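Local coordinates for beta-N-acetylhexosaminidase (Beutenbergia cavernae, PDB 5BU9), which probably hydrolyses terminal non-reducing N-acetyl-D-hexosamine residues from N-acetyl-beta-D-hexosaminides, at residues I126-A131 against A225-T230; A77-G82 against V182-P187; H166-S171 against F217-D222; L254-L259 against G263-D268; V11-M16 against A335-A340. All blocks are in the same frame, centred on the assembly; numbering follows the deposited sequence.

Contact 1: I126-A131 against A225-T230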
# COMPACT_ATOMS: atom_id res chain seq x y z
N ILE A 126 -11.61 9.18 2.77
CA ILE A 126 -10.33 8.48 2.66
C ILE A 126 -9.50 8.81 3.90
O ILE A 126 -9.45 9.98 4.29
CB ILE A 126 -9.57 8.93 1.38
CG1 ILE A 126 -10.39 8.58 0.14
CG2 ILE A 126 -8.11 8.39 1.35
CD1 ILE A 126 -10.58 7.11 -0.05
N ASN A 127 -8.85 7.82 4.52
CA ASN A 127 -7.91 8.12 5.61
C ASN A 127 -6.54 7.50 5.37
O ASN A 127 -5.67 7.61 6.22
CB ASN A 127 -8.45 7.67 6.97
CG ASN A 127 -8.83 6.20 7.00
OD1 ASN A 127 -8.31 5.38 6.24
ND2 ASN A 127 -9.77 5.86 7.87
N LEU A 128 -6.35 6.84 4.24
CA LEU A 128 -5.03 6.31 3.93
C LEU A 128 -4.73 6.54 2.46
O LEU A 128 -5.55 6.19 1.60
CB LEU A 128 -4.93 4.82 4.28
CG LEU A 128 -3.52 4.25 4.12
CD1 LEU A 128 -2.55 4.95 5.11
CD2 LEU A 128 -3.54 2.74 4.34
N ASN A 129 -3.59 7.16 2.17
CA ASN A 129 -3.13 7.33 0.79
C ASN A 129 -2.00 6.33 0.49
O ASN A 129 -1.01 6.28 1.21
CB ASN A 129 -2.65 8.78 0.56
CG ASN A 129 -2.56 9.15 -0.92
OD1 ASN A 129 -2.83 8.35 -1.80
ND2 ASN A 129 -2.18 10.42 -1.20
N LEU A 130 -2.15 5.54 -0.57
CA LEU A 130 -1.05 4.68 -1.01
C LEU A 130 -0.07 5.53 -1.85
O LEU A 130 -0.01 5.46 -3.09
CB LEU A 130 -1.57 3.45 -1.79
CG LEU A 130 -2.67 2.63 -1.11
CD1 LEU A 130 -2.87 1.31 -1.86
CD2 LEU A 130 -2.36 2.35 0.36
N ALA A 131 0.69 6.34 -1.13
CA ALA A 131 1.62 7.33 -1.69
C ALA A 131 2.26 7.94 -0.44
O ALA A 131 1.68 7.84 0.61
CB ALA A 131 0.88 8.39 -2.54
N ALA A 225 7.14 7.51 9.00
CA ALA A 225 6.27 6.66 8.18
C ALA A 225 5.61 5.55 9.02
O ALA A 225 6.29 4.89 9.81
CB ALA A 225 7.05 6.05 7.04
N ALA A 226 4.30 5.35 8.86
CA ALA A 226 3.53 4.41 9.67
C ALA A 226 3.15 3.17 8.87
O ALA A 226 2.71 2.17 9.44
CB ALA A 226 2.27 5.09 10.20
N PHE A 227 3.26 3.29 7.55
CA PHE A 227 2.95 2.22 6.58
C PHE A 227 4.02 2.21 5.50
O PHE A 227 4.43 3.28 4.99
CB PHE A 227 1.59 2.42 5.88
CG PHE A 227 0.39 2.37 6.81
CD1 PHE A 227 0.07 3.47 7.60
CD2 PHE A 227 -0.43 1.24 6.85
CE1 PHE A 227 -1.04 3.45 8.46
CE2 PHE A 227 -1.54 1.19 7.71
CZ PHE A 227 -1.85 2.29 8.52
N VAL A 228 4.46 1.02 5.14
CA VAL A 228 5.38 0.82 4.03
C VAL A 228 4.78 -0.25 3.11
O VAL A 228 4.34 -1.30 3.58
CB VAL A 228 6.79 0.40 4.49
CG1 VAL A 228 7.63 0.02 3.29
CG2 VAL A 228 7.45 1.52 5.34
N MSE A 229 4.80 0.02 1.81
CA MSE A 229 4.39 -0.99 0.82
C MSE A 229 5.60 -1.66 0.16
O MSE A 229 6.58 -1.00 -0.21
CB MSE A 229 3.48 -0.38 -0.26
CG MSE A 229 3.16 -1.35 -1.37
SE MSE A 229 2.04 -0.57 -2.76
CE MSE A 229 0.40 -0.49 -1.80
N THR A 230 5.53 -2.98 0.01
CA THR A 230 6.59 -3.76 -0.62
C THR A 230 6.28 -4.04 -2.10
O THR A 230 5.12 -4.17 -2.50
CB THR A 230 6.78 -5.11 0.10
OG1 THR A 230 5.50 -5.76 0.15
CG2 THR A 230 7.34 -4.92 1.56
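Leu128 and Leu130 face Phe227 and Met229 across the width of one intervening strand: 128-129 and 227-230 each pair in parallel with strand 180-186 rather than with each other, and the closest CA atoms, those of Leu130 and Met229, stand 8.1 Å apart. Contact at this spacing is left to the side chains, which meet in two apolar pairs. In the first, CD1 of Leu128 rests over a face of the Phe227 ring, displaced from its middle toward the CD1-CE1 side. The methyl carbon lies 4.1 Å from the ring centroid and 18° off the normal, a CH-pi contact, and its nearest ring atom is Phe227 CD1 at 3.9 Å. Leu128 gets there with CG swung opposite its own backbone N (chi1 -173°), which sends the branch out from the strand into the space in front of the aromatic ring. In the second pair, Leu130 CD1 touches the terminal methyl CE of Met229, a selenomethionine, at 3.7 Å. The two side chains run at about a right angle, and the bend at the end of the selenomethionine (chi3 -73°) turns CE into the methyl of the leucine. Val182 of the intervening strand packs on Leu128, Leu130, Phe227 and Met229 alike, so both pairs belong to one buried apolar cluster. Met229 also comes within about 4 Å of a bound glycerol, probably from the crystallisation liquor, which may mark a pocket. Side chains from parallel strands pointing inward and interlocking in layers are the hallmark of the TIM-barrel interior, here that of the glycoside hydrolase family 3 N-terminal domain.

Contact 2: A77-G82 against V182-P187. With GOL (glycerol), chain C.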
# COMPACT_ATOMS: atom_id res chain seq x y z
N ALA A 77 -8.46 3.41 1.81
CA ALA A 77 -7.31 3.84 1.05
C ALA A 77 -7.68 4.10 -0.37
O ALA A 77 -8.66 3.53 -0.86
CB ALA A 77 -6.21 2.76 1.10
N THR A 78 -6.89 4.92 -1.06
CA THR A 78 -6.93 4.94 -2.52
C THR A 78 -5.53 5.29 -3.03
O THR A 78 -4.62 5.53 -2.24
CB THR A 78 -8.01 5.92 -3.08
OG1 THR A 78 -8.10 5.76 -4.50
CG2 THR A 78 -7.65 7.35 -2.80
N ASP A 79 -5.37 5.27 -4.34
CA ASP A 79 -4.12 5.69 -5.00
C ASP A 79 -4.18 7.14 -5.42
O ASP A 79 -4.59 7.42 -6.57
CB ASP A 79 -3.84 4.86 -6.26
CG ASP A 79 -3.12 3.54 -5.98
OD1 ASP A 79 -2.73 3.27 -4.81
OD2 ASP A 79 -2.93 2.78 -6.95
N GLN A 80 -3.75 8.07 -4.56
CA GLN A 80 -3.81 9.49 -4.92
C GLN A 80 -2.39 10.06 -4.94
O GLN A 80 -2.02 10.84 -4.09
CB GLN A 80 -4.72 10.27 -3.96
CG GLN A 80 -5.21 11.66 -4.49
CD GLN A 80 -6.43 11.58 -5.42
OE1 GLN A 80 -6.64 10.58 -6.08
NE2 GLN A 80 -7.25 12.64 -5.44
N GLU A 81 -1.58 9.64 -5.91
CA GLU A 81 -0.20 10.13 -6.04
C GLU A 81 -0.17 11.48 -6.73
O GLU A 81 0.63 12.34 -6.38
CB GLU A 81 0.69 9.16 -6.84
CG GLU A 81 0.84 7.75 -6.25
CD GLU A 81 1.49 6.78 -7.23
OE1 GLU A 81 2.27 7.20 -8.11
OE2 GLU A 81 1.20 5.58 -7.14
N GLY A 82 -1.05 11.63 -7.73
CA GLY A 82 -0.96 12.73 -8.68
C GLY A 82 -0.57 12.29 -10.09
O GLY A 82 -0.02 11.18 -10.28
N VAL A 182 1.43 5.76 2.78
CA VAL A 182 2.16 4.50 2.65
C VAL A 182 3.34 4.72 1.72
O VAL A 182 3.13 4.94 0.54
CB VAL A 182 1.25 3.42 2.10
CG1 VAL A 182 2.01 2.10 1.99
CG2 VAL A 182 -0.02 3.29 3.00
N ILE A 183 4.57 4.70 2.22
CA ILE A 183 5.68 4.93 1.28
C ILE A 183 5.88 3.65 0.46
O ILE A 183 5.73 2.54 0.98
CB ILE A 183 6.97 5.40 2.03
CG1 ILE A 183 7.40 4.39 3.08
CG2 ILE A 183 6.72 6.74 2.71
CD1 ILE A 183 8.76 4.71 3.62
N LYS A 184 6.15 3.79 -0.83
CA LYS A 184 6.18 2.63 -1.74
C LYS A 184 7.25 2.84 -2.84
O LYS A 184 7.60 4.00 -3.10
CB LYS A 184 4.79 2.41 -2.32
CG LYS A 184 4.29 3.53 -3.24
CD LYS A 184 2.83 3.24 -3.58
CE LYS A 184 2.34 4.08 -4.73
NZ LYS A 184 0.86 3.89 -5.02
N HIS A 185 7.80 1.80 -3.45
CA HIS A 185 7.57 0.38 -3.15
C HIS A 185 8.88 -0.27 -2.72
O HIS A 185 9.77 -0.47 -3.54
CB HIS A 185 7.04 -0.37 -4.40
CG HIS A 185 5.99 0.36 -5.17
ND1 HIS A 185 6.26 1.51 -5.88
CD2 HIS A 185 4.68 0.08 -5.38
CE1 HIS A 185 5.15 1.92 -6.49
NE2 HIS A 185 4.18 1.06 -6.21
N PHE A 186 8.98 -0.63 -1.46
CA PHE A 186 10.23 -1.11 -0.88
C PHE A 186 10.61 -2.48 -1.46
O PHE A 186 9.76 -3.36 -1.58
CB PHE A 186 10.09 -1.20 0.65
CG PHE A 186 11.35 -1.47 1.35
CD1 PHE A 186 12.15 -0.43 1.77
CD2 PHE A 186 11.75 -2.77 1.59
CE1 PHE A 186 13.33 -0.66 2.44
CE2 PHE A 186 12.96 -3.02 2.27
CZ PHE A 186 13.75 -1.97 2.68
N PRO A 187 11.89 -2.67 -1.81
CA PRO A 187 13.05 -1.79 -1.59
C PRO A 187 13.36 -0.79 -2.72
O PRO A 187 14.41 -0.12 -2.68
CB PRO A 187 14.22 -2.78 -1.44
CG PRO A 187 13.82 -3.94 -2.37
CD PRO A 187 12.28 -4.02 -2.28
C1 GOL C . -1.66 -0.45 -6.57
O1 GOL C . -1.10 -1.44 -7.44
C2 GOL C . -0.61 0.63 -6.26
O2 GOL C . -0.62 1.01 -4.88
C3 GOL C . 0.79 0.22 -6.73
O3 GOL C . 1.63 1.34 -6.70
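Glu81 and Lys184 meet across the ends of two strands of the same sheet, 75-82 and 180-186, with the parallel strand 128-129 between them; a classic beta bulge at Glu81 and Gly82, opposite Val85, shapes the first segment, and a cis peptide bond between Lys184 and His185 helps turn the corner in the second. The main link is a salt bridge in which Lys184 NZ donates to Glu81 OE2 at 2.7 Å. The ammonium group approaches that oxygen from its anti side, 28° out of the carboxylate plane. Lys184 carries CG between its backbone N and carbonyl carbon (chi1 65°) and is extended from there on, a shape that drives NZ into the acidic pair. The charge of Asp79 lies farther off, its OD1 in a long salt bridge of 3.6 Å to NZ. The amine also donates to Leu130 O and, more distantly, to both O2 and O3 of a glycerol, while Glu81 OE2 has a second cationic partner in Arg154. Replacing Glu81 by an alanine would probably leave Lys184 and Arg154 without the carboxylate they share and the lysine tip less firmly positioned. The glycerol completes the network: its O2 donates to Asp79 OD1 at 3.1 Å, and its O3 is hydrogen-bonded to His185 NE2 at 2.6 Å, at the ring edge, where either atom could be the donor. This polyol, probably from the crystallisation liquor, is held by an acid, a lysine and a histidine, a setting consistent with a sugar-binding pocket and a glycosidase active site at the C-terminal mouth of the barrel.

Contact 3: H166-S171 against F217-D222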
# COMPACT_ATOMS: atom_id res chain seq x y z
N HIS A 166 10.98 15.66 -0.76
CA HIS A 166 9.68 15.94 -1.33
C HIS A 166 8.64 14.94 -0.84
O HIS A 166 7.55 15.36 -0.44
CB HIS A 166 9.79 16.00 -2.85
CG HIS A 166 10.60 17.17 -3.31
ND1 HIS A 166 11.97 17.13 -3.36
CD2 HIS A 166 10.24 18.43 -3.64
CE1 HIS A 166 12.42 18.31 -3.75
NE2 HIS A 166 11.39 19.12 -3.92
N ALA A 167 8.96 13.65 -0.82
CA ALA A 167 7.97 12.67 -0.38
C ALA A 167 7.63 12.92 1.09
O ALA A 167 6.47 12.78 1.49
CB ALA A 167 8.45 11.23 -0.59
N ASN A 168 8.62 13.32 1.88
CA ASN A 168 8.36 13.56 3.30
C ASN A 168 7.51 14.81 3.49
O ASN A 168 6.73 14.91 4.45
CB ASN A 168 9.66 13.69 4.10
CG ASN A 168 10.34 12.36 4.31
OD1 ASN A 168 9.74 11.31 4.08
ND2 ASN A 168 11.61 12.40 4.74
N ALA A 169 7.67 15.77 2.58
CA ALA A 169 6.88 16.98 2.60
C ALA A 169 5.44 16.59 2.28
O ALA A 169 4.51 17.00 2.97
CB ALA A 169 7.40 17.96 1.60
N PHE A 170 5.29 15.75 1.26
CA PHE A 170 3.97 15.28 0.81
C PHE A 170 3.28 14.55 1.97
O PHE A 170 2.14 14.84 2.29
CB PHE A 170 4.14 14.39 -0.44
CG PHE A 170 2.87 13.72 -0.97
CD1 PHE A 170 2.40 12.53 -0.41
CD2 PHE A 170 2.23 14.22 -2.10
CE1 PHE A 170 1.29 11.90 -0.93
CE2 PHE A 170 1.12 13.58 -2.62
CZ PHE A 170 0.64 12.41 -2.02
N SER A 171 4.00 13.65 2.62
CA SER A 171 3.48 12.89 3.75
C SER A 171 3.03 13.84 4.86
O SER A 171 1.94 13.70 5.41
CB SER A 171 4.54 11.90 4.29
OG SER A 171 4.76 10.82 3.40
N PHE A 217 13.97 5.25 1.57
CA PHE A 217 12.93 4.65 2.42
C PHE A 217 13.30 4.85 3.86
O PHE A 217 12.43 5.16 4.67
CB PHE A 217 12.71 3.15 2.10
CG PHE A 217 11.96 2.93 0.82
CD1 PHE A 217 10.63 3.29 0.72
CD2 PHE A 217 12.59 2.44 -0.29
CE1 PHE A 217 9.90 3.13 -0.45
CE2 PHE A 217 11.88 2.26 -1.50
CZ PHE A 217 10.53 2.62 -1.57
N ALA A 218 14.60 4.71 4.18
CA ALA A 218 15.08 4.94 5.55
C ALA A 218 14.68 6.34 5.99
O ALA A 218 14.13 6.50 7.08
CB ALA A 218 16.60 4.74 5.66
N ALA A 219 14.91 7.35 5.14
CA ALA A 219 14.53 8.72 5.48
C ALA A 219 13.01 8.88 5.66
O ALA A 219 12.56 9.71 6.45
CB ALA A 219 15.04 9.69 4.44
N GLY A 220 12.22 8.08 4.94
CA GLY A 220 10.78 8.08 5.12
C GLY A 220 10.38 7.50 6.47
O GLY A 220 9.51 8.02 7.17
N ILE A 221 11.04 6.41 6.84
CA ILE A 221 10.81 5.74 8.10
C ILE A 221 11.25 6.63 9.28
O ILE A 221 10.53 6.77 10.26
CB ILE A 221 11.54 4.39 8.12
CG1 ILE A 221 10.93 3.47 7.06
CG2 ILE A 221 11.55 3.79 9.55
CD1 ILE A 221 11.84 2.38 6.59
N ASP A 222 12.43 7.23 9.16
CA ASP A 222 12.97 8.09 10.21
C ASP A 222 12.10 9.31 10.40
O ASP A 222 12.00 9.85 11.50
CB ASP A 222 14.40 8.54 9.91
CG ASP A 222 15.40 7.41 10.05
OD1 ASP A 222 15.01 6.34 10.59
OD2 ASP A 222 16.56 7.59 9.61
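Asn168 carries the whole first side of this helix-to-helix contact, laying its amide against the backbone of Ala219 and Gly220. The polar part is a single, weak hydrogen bond: Asn168 ND2 donates to Ala219 O over 3.3 Å, with an N-H...O angle of 146°. With CG placed opposite the carbonyl carbon (chi1 -74°), the amide extends from helix 160-176 toward the other helix and presents both its nitrogen and its oxygen there. The van der Waals part involves the other end of the same amide, whose OD1 rests directly on Gly220 CA at 3.5 Å. The CA atoms of Asn168 and Gly220 are only 6.3 Å apart. The methyl group of Ala219 adds a looser edge, 4.4 Å from Asn168 ND2. Within the fold, both helices belong to the outer layer of the barrel: helix 160-176 leads into strand 180-186, and helix 212-222 precedes strand 227-230. Helix 160-176 is flanked in turn by helix 107-123, where Trp117 packs on Phe170, while Phe217 of the other helix turns toward the sheet and meets the ring of Phe186 edge-to-face.

Contact 4: L254-L259 against G263-D268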
# COMPACT_ATOMS: atom_id res chain seq x y z
N LEU A 254 15.61 -6.79 6.67
CA LEU A 254 16.08 -5.49 6.18
C LEU A 254 15.18 -4.34 6.66
O LEU A 254 15.63 -3.44 7.38
CB LEU A 254 16.15 -5.50 4.64
CG LEU A 254 16.68 -4.20 3.98
CD1 LEU A 254 18.04 -3.78 4.55
CD2 LEU A 254 16.71 -4.27 2.47
N LEU A 255 13.92 -4.39 6.25
CA LEU A 255 12.93 -3.34 6.52
C LEU A 255 12.67 -3.18 8.02
O LEU A 255 12.90 -2.11 8.57
CB LEU A 255 11.61 -3.63 5.79
CG LEU A 255 10.51 -2.60 6.02
CD1 LEU A 255 11.00 -1.19 5.68
CD2 LEU A 255 9.30 -2.96 5.18
N ARG A 256 12.20 -4.23 8.69
CA ARG A 256 11.94 -4.13 10.12
C ARG A 256 13.22 -4.19 10.98
O ARG A 256 13.30 -3.53 12.02
CB ARG A 256 10.99 -5.24 10.59
CG ARG A 256 9.60 -5.20 10.00
CD ARG A 256 8.66 -6.08 10.83
NE ARG A 256 7.38 -6.26 10.15
CZ ARG A 256 6.39 -5.37 10.20
NH1 ARG A 256 6.53 -4.28 10.92
NH2 ARG A 256 5.26 -5.59 9.55
N GLY A 257 14.21 -4.97 10.56
CA GLY A 257 15.40 -5.14 11.38
C GLY A 257 16.40 -4.00 11.24
O GLY A 257 16.50 -3.17 12.12
N GLN A 258 17.09 -3.96 10.10
CA GLN A 258 18.11 -2.95 9.78
C GLN A 258 17.57 -1.51 9.85
O GLN A 258 18.16 -0.65 10.52
CB GLN A 258 18.69 -3.19 8.37
CG GLN A 258 20.16 -3.56 8.30
CD GLN A 258 20.43 -4.98 8.78
OE1 GLN A 258 19.76 -5.93 8.36
NE2 GLN A 258 21.42 -5.14 9.68
N LEU A 259 16.46 -1.28 9.15
CA LEU A 259 15.88 0.05 8.96
C LEU A 259 14.99 0.42 10.15
O LEU A 259 14.62 1.59 10.32
CB LEU A 259 15.09 0.10 7.64
CG LEU A 259 15.89 0.68 6.45
CD1 LEU A 259 17.25 0.06 6.28
CD2 LEU A 259 15.15 0.54 5.15
N GLY A 263 6.00 -0.22 11.89
CA GLY A 263 4.62 0.03 11.52
C GLY A 263 4.06 -1.07 10.65
O GLY A 263 4.49 -2.23 10.75
N VAL A 264 3.13 -0.71 9.78
CA VAL A 264 2.37 -1.68 9.02
C VAL A 264 2.95 -1.87 7.62
O VAL A 264 3.18 -0.89 6.89
CB VAL A 264 0.91 -1.23 8.96
CG1 VAL A 264 0.16 -2.02 7.92
CG2 VAL A 264 0.26 -1.36 10.35
N VAL A 265 3.23 -3.13 7.27
CA VAL A 265 3.75 -3.49 5.95
C VAL A 265 2.58 -3.92 5.05
O VAL A 265 1.84 -4.84 5.40
CB VAL A 265 4.79 -4.61 6.03
CG1 VAL A 265 5.15 -5.09 4.62
CG2 VAL A 265 6.02 -4.16 6.78
N VAL A 266 2.44 -3.27 3.91
CA VAL A 266 1.37 -3.53 2.94
C VAL A 266 1.98 -4.13 1.70
O VAL A 266 3.02 -3.65 1.25
CB VAL A 266 0.60 -2.24 2.62
CG1 VAL A 266 -0.65 -2.50 1.75
CG2 VAL A 266 0.23 -1.57 3.91
N THR A 267 1.39 -5.20 1.15
CA THR A 267 1.85 -5.70 -0.15
C THR A 267 1.42 -4.75 -1.25
O THR A 267 0.43 -4.01 -1.11
CB THR A 267 1.31 -7.11 -0.53
OG1 THR A 267 -0.11 -7.04 -0.68
CG2 THR A 267 1.69 -8.16 0.50
N ASP A 268 2.15 -4.79 -2.36
CA ASP A 268 1.61 -4.31 -3.62
C ASP A 268 0.37 -5.21 -3.93
O ASP A 268 0.18 -6.28 -3.32
CB ASP A 268 2.69 -4.38 -4.70
CG ASP A 268 2.32 -3.62 -5.99
OD1 ASP A 268 1.18 -3.12 -6.12
OD2 ASP A 268 3.17 -3.58 -6.89
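Val265 CG2 is the methyl on which the tight half of this contact converges. Leu255 reaches toward it tip to tip, its CD2 coming to 3.8 Å from that carbon. From another direction the guanidinium group of Arg256 lays a face over the same methyl, with NH2 only 3.2 Å from Val265 CG2, a snug fit of a planar cation on an aliphatic branch. The valine's first torsion, which puts CG2 beside its backbone N and CG1 opposite it (chi1 172°), offers this methyl to both neighbours. While its face is thus occupied, the edge of the guanidinium is used for bonding: NH1 donates to Gly263 O at 2.9 Å, nearly straight at 170°, with the oxygen in the guanidinium plane. NH2 is held by Asp294 in a salt bridge and by Gly292 O, and these bonds together should fix the rotation of the group. Toward solvent the packing thins out: Arg256 and Gly263, though bonded to each other, are partly exposed, and the helix beyond them is exposed at Gly257, whereas Leu255 and Val265 lie buried, the leucine also packing on Phe186 and Ile221. A helix, 248-258, followed after a short connection by strand 264-267, which pairs in parallel with strand 227-230 and is covered by the helix, is the repeating alpha-to-beta step of a TIM barrel, with apolar side chains filling the layer between helix and sheet.

Contact 5: V11-M16 against A335-A340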
# COMPACT_ATOMS: atom_id res chain seq x y z
N VAL A 11 -7.60 -12.14 11.39
CA VAL A 11 -7.19 -12.40 10.02
C VAL A 11 -7.80 -11.34 9.09
O VAL A 11 -7.11 -10.76 8.25
CB VAL A 11 -7.60 -13.80 9.59
CG1 VAL A 11 -7.36 -13.95 8.11
CG2 VAL A 11 -6.79 -14.81 10.34
N GLY A 12 -9.09 -11.07 9.26
CA GLY A 12 -9.78 -10.09 8.45
C GLY A 12 -9.08 -8.75 8.46
O GLY A 12 -9.02 -8.07 7.45
N GLN A 13 -8.48 -8.38 9.59
CA GLN A 13 -7.75 -7.12 9.63
C GLN A 13 -6.49 -7.06 8.75
O GLN A 13 -5.97 -5.97 8.51
CB GLN A 13 -7.34 -6.81 11.07
CG GLN A 13 -8.49 -6.58 11.95
CD GLN A 13 -9.22 -5.31 11.60
OE1 GLN A 13 -8.62 -4.24 11.49
NE2 GLN A 13 -10.54 -5.42 11.42
N LEU A 14 -5.98 -8.24 8.34
CA LEU A 14 -4.76 -8.38 7.52
C LEU A 14 -5.04 -8.28 6.01
O LEU A 14 -4.15 -8.54 5.18
CB LEU A 14 -4.06 -9.71 7.84
CG LEU A 14 -3.82 -10.02 9.33
CD1 LEU A 14 -2.96 -11.28 9.44
CD2 LEU A 14 -3.15 -8.84 10.05
N PHE A 15 -6.27 -7.91 5.64
CA PHE A 15 -6.61 -7.77 4.23
C PHE A 15 -7.17 -6.39 3.87
O PHE A 15 -7.85 -5.74 4.68
CB PHE A 15 -7.61 -8.84 3.82
CG PHE A 15 -7.01 -10.20 3.66
CD1 PHE A 15 -6.80 -11.02 4.77
CD2 PHE A 15 -6.66 -10.67 2.41
CE1 PHE A 15 -6.25 -12.28 4.63
CE2 PHE A 15 -6.10 -11.94 2.26
CZ PHE A 15 -5.90 -12.75 3.37
N MSE A 16 -6.87 -5.95 2.66
CA MSE A 16 -7.43 -4.73 2.11
C MSE A 16 -8.10 -5.07 0.77
O MSE A 16 -7.43 -5.43 -0.19
CB MSE A 16 -6.35 -3.64 1.96
CG MSE A 16 -6.94 -2.27 1.54
SE MSE A 16 -5.59 -0.87 1.42
CE MSE A 16 -5.61 -0.27 3.27
N ALA A 335 -3.10 -1.24 16.20
CA ALA A 335 -2.37 -0.10 16.76
C ALA A 335 -2.29 1.06 15.76
O ALA A 335 -2.34 2.21 16.16
CB ALA A 335 -0.98 -0.51 17.16
N ALA A 336 -2.16 0.77 14.46
CA ALA A 336 -2.16 1.85 13.48
C ALA A 336 -3.56 2.48 13.42
O ALA A 336 -3.71 3.62 13.03
CB ALA A 336 -1.73 1.35 12.11
N LYS A 337 -4.60 1.73 13.78
CA LYS A 337 -5.94 2.31 13.84
C LYS A 337 -6.29 2.94 15.20
O LYS A 337 -7.42 3.39 15.40
CB LYS A 337 -6.98 1.24 13.51
CG LYS A 337 -6.85 0.68 12.11
CD LYS A 337 -7.87 -0.47 11.92
CE LYS A 337 -7.95 -0.86 10.46
NZ LYS A 337 -9.06 -1.79 10.15
N GLY A 338 -5.33 2.97 16.13
CA GLY A 338 -5.55 3.51 17.47
C GLY A 338 -6.48 2.68 18.35
O GLY A 338 -7.19 3.22 19.20
N VAL A 339 -6.45 1.36 18.17
CA VAL A 339 -7.37 0.46 18.87
C VAL A 339 -6.68 -0.54 19.83
O VAL A 339 -5.71 -1.22 19.47
CB VAL A 339 -8.22 -0.30 17.83
CG1 VAL A 339 -8.99 -1.47 18.49
CG2 VAL A 339 -9.18 0.67 17.12
N ALA A 340 -7.20 -0.60 21.06
CA ALA A 340 -6.73 -1.54 22.09
C ALA A 340 -7.26 -2.96 21.83
O ALA A 340 -6.59 -3.96 22.13
CB ALA A 340 -7.15 -1.05 23.49
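Lys337 and Gln13 join the two extremities of the chain just where a Schellman motif closes the last helix, 320-336, of this TIM-barrel domain. Taken in order, the second segment begins with Ala335, whose carbonyl O accepts the backbone N of Gly338 at 3.1 Å, one of the bonds that turn back into the final helical turn. Ala336 follows, still helical, with its methyl group against Phe227 and Val264 at the base of the barrel. Lys337, at the helix end just before the chain departs at Gly338, provides the contact itself. Its chain is extended beyond CG and spans the gap between the segments, so that NZ donates to Gln13 OE1 at 2.8 Å. On the other side Gln13, at the turn between helix 7-12 and strand 15-20, is folded at its second torsion (chi2 -68°), which swings the amide oxygen round to the amine; its side chain also leans on Val333 and Leu334 of the last helix. The amine has further acceptors in Gly38 O, Pro73 O and Asn39 OD1, all uncharged oxygens, so the cation is held by dipoles from more than one part of the chain. A leucine in place of Gln13 would probably cost Lys337 one of these acceptors and set an apolar branch beside its charge. Gly338, next along, takes the positive phi that the Schellman motif needs and sends the chain away. In the bond itself, NZ stands 16° from the plane of the Gln13 carbonyl, with a C=O...N angle of 136° at OE1.

Overall arrangement
Contacts 1, 2, 4 and 5 all reach one curled sheet, the inner strands of the TIM barrel, while contact 3 joins two helices of its outer layer. Contacts 1 and 2 have centres about 6 Å apart, and their segments alternate along the chain; Leu130 of the first supplies a carbonyl to Lys184 of the second. Contact 3 is nested in the loop closed by contact 1, and contact 4 comes later in sequence, on the strand beside 227-230. Contact 5 encloses all of them, bringing the first and last helices together, and lies farthest from contact 3, about 23 Å between centres. Neighbouring strands thus form the core and pocket, helices the wall, and the two ends of the chain meet beside the barrel.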